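Local coordinates for pullulanase (Klebsiella oxytoca, PDB 2YOC), which hydrolyses the alpha-1,6-glucosidic links of pullulan and related branched dextrins, and is a substrate of a type 2 secretion system, at residues L389-Q403 against R573-N586. Numbering follows the deposited sequence.
Sequences LKPDGWDNLTMPHAQ and RTMIQAIKQDLGMN. With SO4 (sulfate ion), chain T.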
ATOM      1  N   LEU B 389      52.716 -32.080  14.053  1.00 60.65           N
ATOM      2  CA  LEU B 389      51.910 -31.232  13.165  1.00 59.39           C
ATOM      3  C   LEU B 389      51.368 -29.993  13.866  1.00 63.75           C
ATOM      4  O   LEU B 389      50.519 -29.279  13.319  1.00 61.28           O
ATOM      5  CB  LEU B 389      50.765 -32.056  12.572  1.00 58.84           C
ATOM      6  CG  LEU B 389      51.138 -33.410  11.997  1.00 64.55           C
ATOM      7  CD1 LEU B 389      49.918 -34.096  11.459  1.00 65.28           C
ATOM      8  CD2 LEU B 389      52.206 -33.295  10.908  1.00 65.88           C
ATOM      9  N   LYS B 390      51.862 -29.731  15.078  1.00 62.97           N
ATOM     10  CA  LYS B 390      51.348 -28.626  15.869  1.00 62.32           C
ATOM     11  C   LYS B 390      52.405 -27.600  16.168  1.00 68.32           C
ATOM     12  O   LYS B 390      53.500 -27.966  16.633  1.00 69.27           O
ATOM     13  CB  LYS B 390      50.736 -29.135  17.202  1.00 62.80           C
ATOM     14  CG  LYS B 390      49.352 -29.738  17.065  1.00 67.68           C
ATOM     15  CD  LYS B 390      48.929 -30.531  18.318  1.00 76.41           C
ATOM     16  CE  LYS B 390      47.756 -31.473  18.073  1.00 76.05           C
ATOM     17  NZ  LYS B 390      47.399 -32.265  19.283  1.00 74.69           N
ATOM     18  N   PRO B 391      52.064 -26.300  16.010  1.00 63.76           N
ATOM     19  CA  PRO B 391      52.985 -25.262  16.454  1.00 63.99           C
ATOM     20  C   PRO B 391      52.983 -25.294  17.988  1.00 71.07           C
ATOM     21  O   PRO B 391      52.065 -25.851  18.590  1.00 69.50           O
ATOM     22  CB  PRO B 391      52.381 -23.981  15.885  1.00 65.16           C
ATOM     23  CG  PRO B 391      50.946 -24.251  15.768  1.00 69.06           C
ATOM     24  CD  PRO B 391      50.799 -25.723  15.513  1.00 64.94           C
ATOM     25  N   ASP B 392      54.040 -24.770  18.615  1.00 71.78           N
ATOM     26  CA  ASP B 392      54.174 -24.804  20.065  1.00 72.79           C
ATOM     27  C   ASP B 392      53.023 -24.170  20.796  1.00 74.59           C
ATOM     28  O   ASP B 392      52.655 -23.019  20.520  1.00 70.97           O
ATOM     29  CB  ASP B 392      55.509 -24.213  20.525  1.00 76.84           C
ATOM     30  CG  ASP B 392      56.464 -25.271  21.034  1.00105.44           C
ATOM     31  OD1 ASP B 392      56.655 -26.302  20.320  1.00110.66           O
ATOM     32  OD2 ASP B 392      57.023 -25.082  22.143  1.00115.40           O
ATOM     33  N   GLY B 393      52.443 -24.969  21.701  1.00 72.16           N
ATOM     34  CA  GLY B 393      51.320 -24.566  22.537  1.00 70.83           C
ATOM     35  C   GLY B 393      50.025 -24.415  21.772  1.00 72.59           C
ATOM     36  O   GLY B 393      49.208 -23.546  22.103  1.00 71.45           O
ATOM     37  N   TRP B 394      49.831 -25.270  20.736  1.00 67.62           N
ATOM     38  CA  TRP B 394      48.620 -25.272  19.922  1.00 66.07           C
ATOM     39  C   TRP B 394      47.460 -25.740  20.783  1.00 70.00           C
ATOM     40  O   TRP B 394      46.386 -25.151  20.745  1.00 67.12           O
ATOM     41  CB  TRP B 394      48.773 -26.210  18.728  1.00 65.18           C
ATOM     42  CG  TRP B 394      47.493 -26.454  17.989  1.00 66.17           C
ATOM     43  CD1 TRP B 394      46.649 -27.519  18.130  1.00 69.25           C
ATOM     44  CD2 TRP B 394      46.889 -25.586  17.026  1.00 65.71           C
ATOM     45  NE1 TRP B 394      45.567 -27.374  17.298  1.00 68.54           N
ATOM     46  CE2 TRP B 394      45.692 -26.198  16.605  1.00 69.46           C
ATOM     47  CE3 TRP B 394      47.252 -24.347  16.470  1.00 67.07           C
ATOM     48  CZ2 TRP B 394      44.872 -25.633  15.638  1.00 68.61           C
ATOM     49  CZ3 TRP B 394      46.439 -23.789  15.508  1.00 68.68           C
ATOM     50  CH2 TRP B 394      45.261 -24.428  15.104  1.00 69.19           C
ATOM     51  N   ASP B 395      47.700 -26.801  21.570  1.00 68.28           N
ATOM     52  CA  ASP B 395      46.714 -27.411  22.437  1.00 67.74           C
ATOM     53  C   ASP B 395      46.069 -26.429  23.420  1.00 68.77           C
ATOM     54  O   ASP B 395      44.885 -26.584  23.750  1.00 67.78           O
ATOM     55  CB  ASP B 395      47.279 -28.667  23.114  1.00 70.91           C
ATOM     56  CG  ASP B 395      47.852 -29.664  22.123  1.00 89.89           C
ATOM     57  OD1 ASP B 395      47.076 -30.517  21.617  1.00 90.50           O
ATOM     58  OD2 ASP B 395      49.062 -29.554  21.806  1.00102.88           O
ATOM     59  N   ASN B 396      46.800 -25.367  23.807  1.00 63.69           N
ATOM     60  CA  ASN B 396      46.247 -24.350  24.703  1.00 62.19           C
ATOM     61  C   ASN B 396      46.003 -23.010  23.978  1.00 64.90           C
ATOM     62  O   ASN B 396      46.303 -21.949  24.500  1.00 64.80           O
ATOM     63  CB  ASN B 396      47.077 -24.224  25.996  1.00 62.47           C
ATOM     64  CG  ASN B 396      47.219 -25.523  26.776  1.00106.70           C
ATOM     65  OD1 ASN B 396      46.233 -26.184  27.137  1.00102.56           O
ATOM     66  ND2 ASN B 396      48.459 -25.924  27.055  1.00105.63           N
ATOM     67  N   LEU B 397      45.468 -23.071  22.751  1.00 60.26           N
ATOM     68  CA  LEU B 397      45.110 -21.883  21.989  1.00 57.62           C
ATOM     69  C   LEU B 397      43.616 -21.623  22.167  1.00 61.28           C
ATOM     70  O   LEU B 397      42.791 -22.515  21.937  1.00 58.93           O
ATOM     71  CB  LEU B 397      45.466 -22.010  20.499  1.00 56.91           C
ATOM     72  CG  LEU B 397      45.114 -20.789  19.646  1.00 60.33           C
ATOM     73  CD1 LEU B 397      45.995 -19.604  19.976  1.00 60.44           C
ATOM     74  CD2 LEU B 397      45.135 -21.114  18.178  1.00 64.04           C
ATOM     75  N   THR B 398      43.273 -20.395  22.571  1.00 60.28           N
ATOM     76  CA  THR B 398      41.877 -20.003  22.774  1.00 60.59           C
ATOM     77  C   THR B 398      41.479 -18.906  21.793  1.00 64.85           C
ATOM     78  O   THR B 398      42.331 -18.186  21.277  1.00 62.82           O
ATOM     79  CB  THR B 398      41.636 -19.527  24.205  1.00 70.93           C
ATOM     80  OG1 THR B 398      42.521 -18.432  24.498  1.00 78.65           O
ATOM     81  CG2 THR B 398      41.774 -20.637  25.231  1.00 66.06           C
HETATM   82  N   MSE B 399      40.158 -18.780  21.573  1.00 62.82           N
HETATM   83  CA  MSE B 399      39.478 -17.800  20.726  1.00 61.30           C
HETATM   84  C   MSE B 399      39.679 -16.416  21.381  1.00 62.64           C
HETATM   85  O   MSE B 399      39.216 -16.216  22.514  1.00 61.61           O
HETATM   86  CB  MSE B 399      37.996 -18.175  20.754  1.00 63.11           C
HETATM   87  CG  MSE B 399      37.183 -17.676  19.610  1.00 69.42           C
HETATM   88 SE   MSE B 399      35.334 -18.256  19.849  1.00 77.29          SE
HETATM   89  CE  MSE B 399      35.542 -20.226  19.856  1.00 73.24           C
ATOM     90  N   PRO B 400      40.393 -15.468  20.732  1.00 58.69           N
ATOM     91  CA  PRO B 400      40.613 -14.148  21.367  1.00 58.51           C
ATOM     92  C   PRO B 400      39.339 -13.332  21.632  1.00 61.37           C
ATOM     93  O   PRO B 400      39.307 -12.528  22.575  1.00 59.95           O
ATOM     94  CB  PRO B 400      41.554 -13.422  20.397  1.00 61.12           C
ATOM     95  CG  PRO B 400      41.401 -14.121  19.107  1.00 66.45           C
ATOM     96  CD  PRO B 400      41.036 -15.552  19.409  1.00 61.79           C
ATOM     97  N   HIS B 401      38.288 -13.529  20.804  1.00 56.49           N
ATOM     98  CA  HIS B 401      37.027 -12.820  20.972  1.00 54.82           C
ATOM     99  C   HIS B 401      35.911 -13.777  21.277  1.00 56.76           C
ATOM    100  O   HIS B 401      35.781 -14.806  20.601  1.00 57.64           O
ATOM    101  CB  HIS B 401      36.697 -12.048  19.716  1.00 55.79           C
ATOM    102  CG  HIS B 401      37.618 -10.910  19.491  1.00 60.33           C
ATOM    103  ND1 HIS B 401      37.335  -9.651  19.978  1.00 62.49           N
ATOM    104  CD2 HIS B 401      38.810 -10.875  18.845  1.00 63.10           C
ATOM    105  CE1 HIS B 401      38.342  -8.882  19.585  1.00 62.30           C
ATOM    106  NE2 HIS B 401      39.256  -9.573  18.909  1.00 62.95           N
ATOM    107  N   ALA B 402      35.081 -13.436  22.273  1.00 49.21           N
ATOM    108  CA  ALA B 402      33.946 -14.257  22.636  1.00 47.47           C
ATOM    109  C   ALA B 402      32.922 -14.342  21.509  1.00 53.03           C
ATOM    110  O   ALA B 402      32.834 -13.420  20.672  1.00 53.13           O
ATOM    111  CB  ALA B 402      33.289 -13.709  23.873  1.00 47.39           C
ATOM    112  N   GLN B 403      32.140 -15.450  21.512  1.00 47.82           N
ATOM    113  CA  GLN B 403      31.080 -15.746  20.561  1.00 46.16           C
ATOM    114  C   GLN B 403      29.914 -16.485  21.301  1.00 50.26           C
ATOM    115  O   GLN B 403      29.056 -17.131  20.664  1.00 49.05           O
ATOM    116  CB  GLN B 403      31.661 -16.613  19.440  1.00 47.02           C
ATOM    117  CG  GLN B 403      32.447 -15.837  18.383  1.00 59.72           C
ATOM    118  CD  GLN B 403      32.962 -16.644  17.202  1.00 56.61           C
ATOM    119  OE1 GLN B 403      33.886 -16.226  16.517  1.00 47.88           O
ATOM    120  NE2 GLN B 403      32.391 -17.802  16.922  1.00 42.34           N
ATOM    121  N   ARG B 573      48.150 -24.369  10.666  1.00 58.03           N
ATOM    122  CA  ARG B 573      48.005 -24.235  12.112  1.00 56.58           C
ATOM    123  C   ARG B 573      48.866 -23.080  12.623  1.00 60.08           C
ATOM    124  O   ARG B 573      48.357 -22.214  13.333  1.00 59.80           O
ATOM    125  CB  ARG B 573      48.346 -25.549  12.809  1.00 55.23           C
ATOM    126  CG  ARG B 573      47.192 -26.533  12.782  1.00 60.40           C
ATOM    127  CD  ARG B 573      47.614 -27.888  13.305  1.00 57.90           C
ATOM    128  NE  ARG B 573      46.478 -28.724  13.695  1.00 43.37           N
ATOM    129  CZ  ARG B 573      46.576 -30.014  13.977  1.00 57.75           C
ATOM    130  NH1 ARG B 573      47.751 -30.625  13.911  1.00 55.26           N
ATOM    131  NH2 ARG B 573      45.500 -30.710  14.316  1.00 45.79           N
ATOM    132  N   THR B 574      50.126 -23.000  12.152  1.00 56.26           N
ATOM    133  CA  THR B 574      51.026 -21.908  12.484  1.00 55.13           C
ATOM    134  C   THR B 574      50.391 -20.569  12.144  1.00 58.83           C
ATOM    135  O   THR B 574      50.465 -19.656  12.967  1.00 58.27           O
ATOM    136  CB  THR B 574      52.388 -22.076  11.841  1.00 52.08           C
ATOM    137  OG1 THR B 574      52.906 -23.386  12.152  1.00 45.54           O
ATOM    138  CG2 THR B 574      53.360 -20.978  12.292  1.00 50.49           C
HETATM  139  N   MSE B 575      49.729 -20.460  10.964  1.00 55.95           N
HETATM  140  CA  MSE B 575      49.031 -19.228  10.585  1.00 55.68           C
HETATM  141  C   MSE B 575      47.872 -18.954  11.559  1.00 60.64           C
HETATM  142  O   MSE B 575      47.729 -17.806  11.991  1.00 63.12           O
HETATM  143  CB  MSE B 575      48.521 -19.290   9.160  1.00 57.79           C
HETATM  144  CG  MSE B 575      47.793 -18.042   8.743  1.00 65.24           C
HETATM  145 SE   MSE B 575      46.764 -18.328   7.137  1.00 75.21          SE
HETATM  146  CE  MSE B 575      45.751 -19.996   7.746  1.00 70.18           C
ATOM    147  N   ILE B 576      47.090 -20.000  11.944  1.00 52.27           N
ATOM    148  CA  ILE B 576      45.997 -19.821  12.885  1.00 49.62           C
ATOM    149  C   ILE B 576      46.538 -19.276  14.205  1.00 55.48           C
ATOM    150  O   ILE B 576      46.052 -18.239  14.677  1.00 56.42           O
ATOM    151  CB  ILE B 576      45.086 -21.080  13.057  1.00 50.94           C
ATOM    152  CG1 ILE B 576      44.466 -21.567  11.704  1.00 50.32           C
ATOM    153  CG2 ILE B 576      44.016 -20.859  14.134  1.00 47.59           C
ATOM    154  CD1 ILE B 576      43.465 -20.574  10.983  1.00 45.96           C
ATOM    155  N   GLN B 577      47.584 -19.899  14.755  1.00 52.32           N
ATOM    156  CA  GLN B 577      48.158 -19.416  16.014  1.00 52.73           C
ATOM    157  C   GLN B 577      48.585 -17.937  15.944  1.00 60.20           C
ATOM    158  O   GLN B 577      48.261 -17.177  16.851  1.00 62.23           O
ATOM    159  CB  GLN B 577      49.297 -20.307  16.487  1.00 54.32           C
ATOM    160  CG  GLN B 577      49.609 -20.101  17.944  1.00 60.61           C
ATOM    161  CD  GLN B 577      50.535 -21.161  18.436  1.00 84.50           C
ATOM    162  OE1 GLN B 577      51.698 -21.257  18.020  1.00 84.33           O
ATOM    163  NE2 GLN B 577      50.054 -21.958  19.357  1.00 73.59           N
ATOM    164  N   ALA B 578      49.244 -17.529  14.846  1.00 56.55           N
ATOM    165  CA  ALA B 578      49.679 -16.166  14.587  1.00 55.74           C
ATOM    166  C   ALA B 578      48.473 -15.228  14.575  1.00 60.47           C
ATOM    167  O   ALA B 578      48.479 -14.233  15.302  1.00 61.17           O
ATOM    168  CB  ALA B 578      50.418 -16.096  13.253  1.00 56.74           C
ATOM    169  N   ILE B 579      47.419 -15.562  13.797  1.00 56.11           N
ATOM    170  CA  ILE B 579      46.210 -14.730  13.722  1.00 55.41           C
ATOM    171  C   ILE B 579      45.582 -14.545  15.128  1.00 61.39           C
ATOM    172  O   ILE B 579      45.348 -13.413  15.548  1.00 61.32           O
ATOM    173  CB  ILE B 579      45.193 -15.230  12.650  1.00 57.68           C
ATOM    174  CG1 ILE B 579      45.844 -15.294  11.242  1.00 59.61           C
ATOM    175  CG2 ILE B 579      43.914 -14.373  12.638  1.00 55.78           C
ATOM    176  CD1 ILE B 579      45.062 -16.062  10.189  1.00 71.40           C
ATOM    177  N   LYS B 580      45.364 -15.639  15.855  1.00 58.69           N
ATOM    178  CA  LYS B 580      44.729 -15.558  17.167  1.00 59.40           C
ATOM    179  C   LYS B 580      45.588 -14.996  18.320  1.00 66.95           C
ATOM    180  O   LYS B 580      45.062 -14.285  19.182  1.00 66.76           O
ATOM    181  CB  LYS B 580      44.107 -16.906  17.570  1.00 59.44           C
ATOM    182  CG  LYS B 580      43.006 -17.340  16.664  1.00 51.33           C
ATOM    183  CD  LYS B 580      42.480 -18.639  17.161  1.00 60.01           C
ATOM    184  CE  LYS B 580      41.286 -19.123  16.388  1.00 46.90           C
ATOM    185  NZ  LYS B 580      40.568 -20.182  17.134  1.00 60.91           N
ATOM    186  N   GLN B 581      46.868 -15.363  18.374  1.00 64.63           N
ATOM    187  CA  GLN B 581      47.753 -14.988  19.470  1.00 65.40           C
ATOM    188  C   GLN B 581      48.529 -13.698  19.206  1.00 71.30           C
ATOM    189  O   GLN B 581      48.538 -12.799  20.040  1.00 71.34           O
ATOM    190  CB  GLN B 581      48.734 -16.127  19.705  1.00 67.55           C
ATOM    191  CG  GLN B 581      48.889 -16.573  21.134  1.00 88.88           C
ATOM    192  CD  GLN B 581      49.629 -17.887  21.141  1.00107.89           C
ATOM    193  OE1 GLN B 581      50.764 -17.998  20.641  1.00101.25           O
ATOM    194  NE2 GLN B 581      48.975 -18.923  21.673  1.00 97.60           N
ATOM    195  N   ASP B 582      49.200 -13.625  18.063  1.00 69.13           N
ATOM    196  CA  ASP B 582      50.043 -12.501  17.675  1.00 69.81           C
ATOM    197  C   ASP B 582      49.248 -11.328  17.075  1.00 72.64           C
ATOM    198  O   ASP B 582      49.661 -10.176  17.235  1.00 73.07           O
ATOM    199  CB  ASP B 582      51.186 -12.985  16.749  1.00 72.31           C
ATOM    200  CG  ASP B 582      51.874 -14.306  17.167  1.00 81.68           C
ATOM    201  OD1 ASP B 582      51.691 -14.747  18.341  1.00 78.55           O
ATOM    202  OD2 ASP B 582      52.582 -14.902  16.320  1.00 92.24           O
ATOM    203  N   LEU B 583      48.115 -11.608  16.398  1.00 66.38           N
ATOM    204  CA  LEU B 583      47.263 -10.552  15.837  1.00 64.39           C
ATOM    205  C   LEU B 583      45.977 -10.377  16.648  1.00 69.35           C
ATOM    206  O   LEU B 583      45.269  -9.395  16.431  1.00 70.22           O
ATOM    207  CB  LEU B 583      46.901 -10.761  14.354  1.00 63.35           C
ATOM    208  CG  LEU B 583      47.959 -11.090  13.325  1.00 66.97           C
ATOM    209  CD1 LEU B 583      47.394 -10.878  11.937  1.00 66.95           C
ATOM    210  CD2 LEU B 583      49.159 -10.212  13.458  1.00 70.68           C
ATOM    211  N   GLY B 584      45.668 -11.332  17.530  1.00 64.67           N
ATOM    212  CA  GLY B 584      44.500 -11.298  18.414  1.00 63.64           C
ATOM    213  C   GLY B 584      43.128 -11.134  17.778  1.00 65.35           C
ATOM    214  O   GLY B 584      42.306 -10.325  18.236  1.00 62.72           O
HETATM  215  N   MSE B 585      42.878 -11.922  16.721  1.00 61.68           N
HETATM  216  CA  MSE B 585      41.630 -11.958  15.970  1.00 59.46           C
HETATM  217  C   MSE B 585      41.159 -13.396  15.785  1.00 63.47           C
HETATM  218  O   MSE B 585      41.985 -14.311  15.657  1.00 64.77           O
HETATM  219  CB  MSE B 585      41.840 -11.315  14.597  1.00 61.11           C
HETATM  220  CG  MSE B 585      41.788  -9.794  14.627  1.00 66.54           C
HETATM  221 SE   MSE B 585      41.955  -8.966  12.859  1.00 72.28          SE
HETATM  222  CE  MSE B 585      43.842  -9.329  12.493  1.00 69.34           C
ATOM    223  N   ASN B 586      39.836 -13.598  15.758  1.00 57.35           N
ATOM    224  CA  ASN B 586      39.247 -14.918  15.509  1.00 55.48           C
ATOM    225  C   ASN B 586      39.405 -15.273  14.008  1.00 58.77           C
ATOM    226  O   ASN B 586      39.789 -14.409  13.219  1.00 56.17           O
ATOM    227  CB  ASN B 586      37.771 -14.895  15.853  1.00 48.79           C
ATOM    228  CG  ASN B 586      37.446 -14.872  17.304  1.00 57.67           C
ATOM    229  OD1 ASN B 586      38.272 -14.530  18.157  1.00 53.28           O
ATOM    230  ND2 ASN B 586      36.197 -15.208  17.606  1.00 43.00           N
TER
HETATM  231  S   SO4 T2084      57.380 -25.032  16.416  1.00147.94           S
HETATM  232  O1  SO4 T2084      58.768 -25.026  15.892  1.00154.44           O
HETATM  233  O2  SO4 T2084      57.098 -26.366  16.999  1.00152.49           O
HETATM  234  O3  SO4 T2084      56.446 -24.745  15.334  1.00152.42           O
HETATM  235  O4  SO4 T2084      57.205 -23.984  17.429  1.00152.21           O
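Asn586 grips the backbone of 389-403 with both ends of its amide. OD1 of Asn586 accepts from N of His401 at 2.8 Å, so the N-H points at an in-plane lone pair of OD1. On the other branch, ND2 of Asn586 gives one bond to O of His401 at 3.1 Å and one to OE1 of Gln403 at 2.8 Å. Both acceptors lie in the plane of the Asn586 amide, and with the bond to OD1 the three bonds should hold that amide in one rotation. The ring of Pro400 packs beside this amide and on the aliphatic chain of Lys580.

At the other end, Trp394 lies across the stem of Arg573. CG of Arg573 sits over the six-membered ring, 3.8 Å from its centroid, and CB of Ile576 meets the ring edge. Arg573 CG stands anti to its carbonyl carbon (chi1 -81°), and the chain then runs extended past the indole. NH1 of Arg573 reaches O of Leu389 at 3.1 Å in a nearly straight bond (169°), from above the carbonyl plane. Between these ends, NE2 of Gln577 binds O of Asp392 at 3.0 Å, and CD2 of Leu397 rests on CD of Lys580 at 3.8 Å.

Further out, Leu384 O and Asp656 O take NH2 of Arg573. Lys580 NZ makes a salt bridge to Asp660 and a hydrogen bond to Lys658 O, while His461 and Asp688 hold the Gln403 amide. The loop packs along one face of the C-terminal part of helix 567-582 and reaches the first residue of strand 586-591, in the (beta/alpha)8 barrel of the alpha-amylase family. Side-chain donors of 573-586 meet mostly backbone carbonyls, so the polar grip acts on the loop's main chain, while Trp394, Leu397 and Pro400 supply apolar packing.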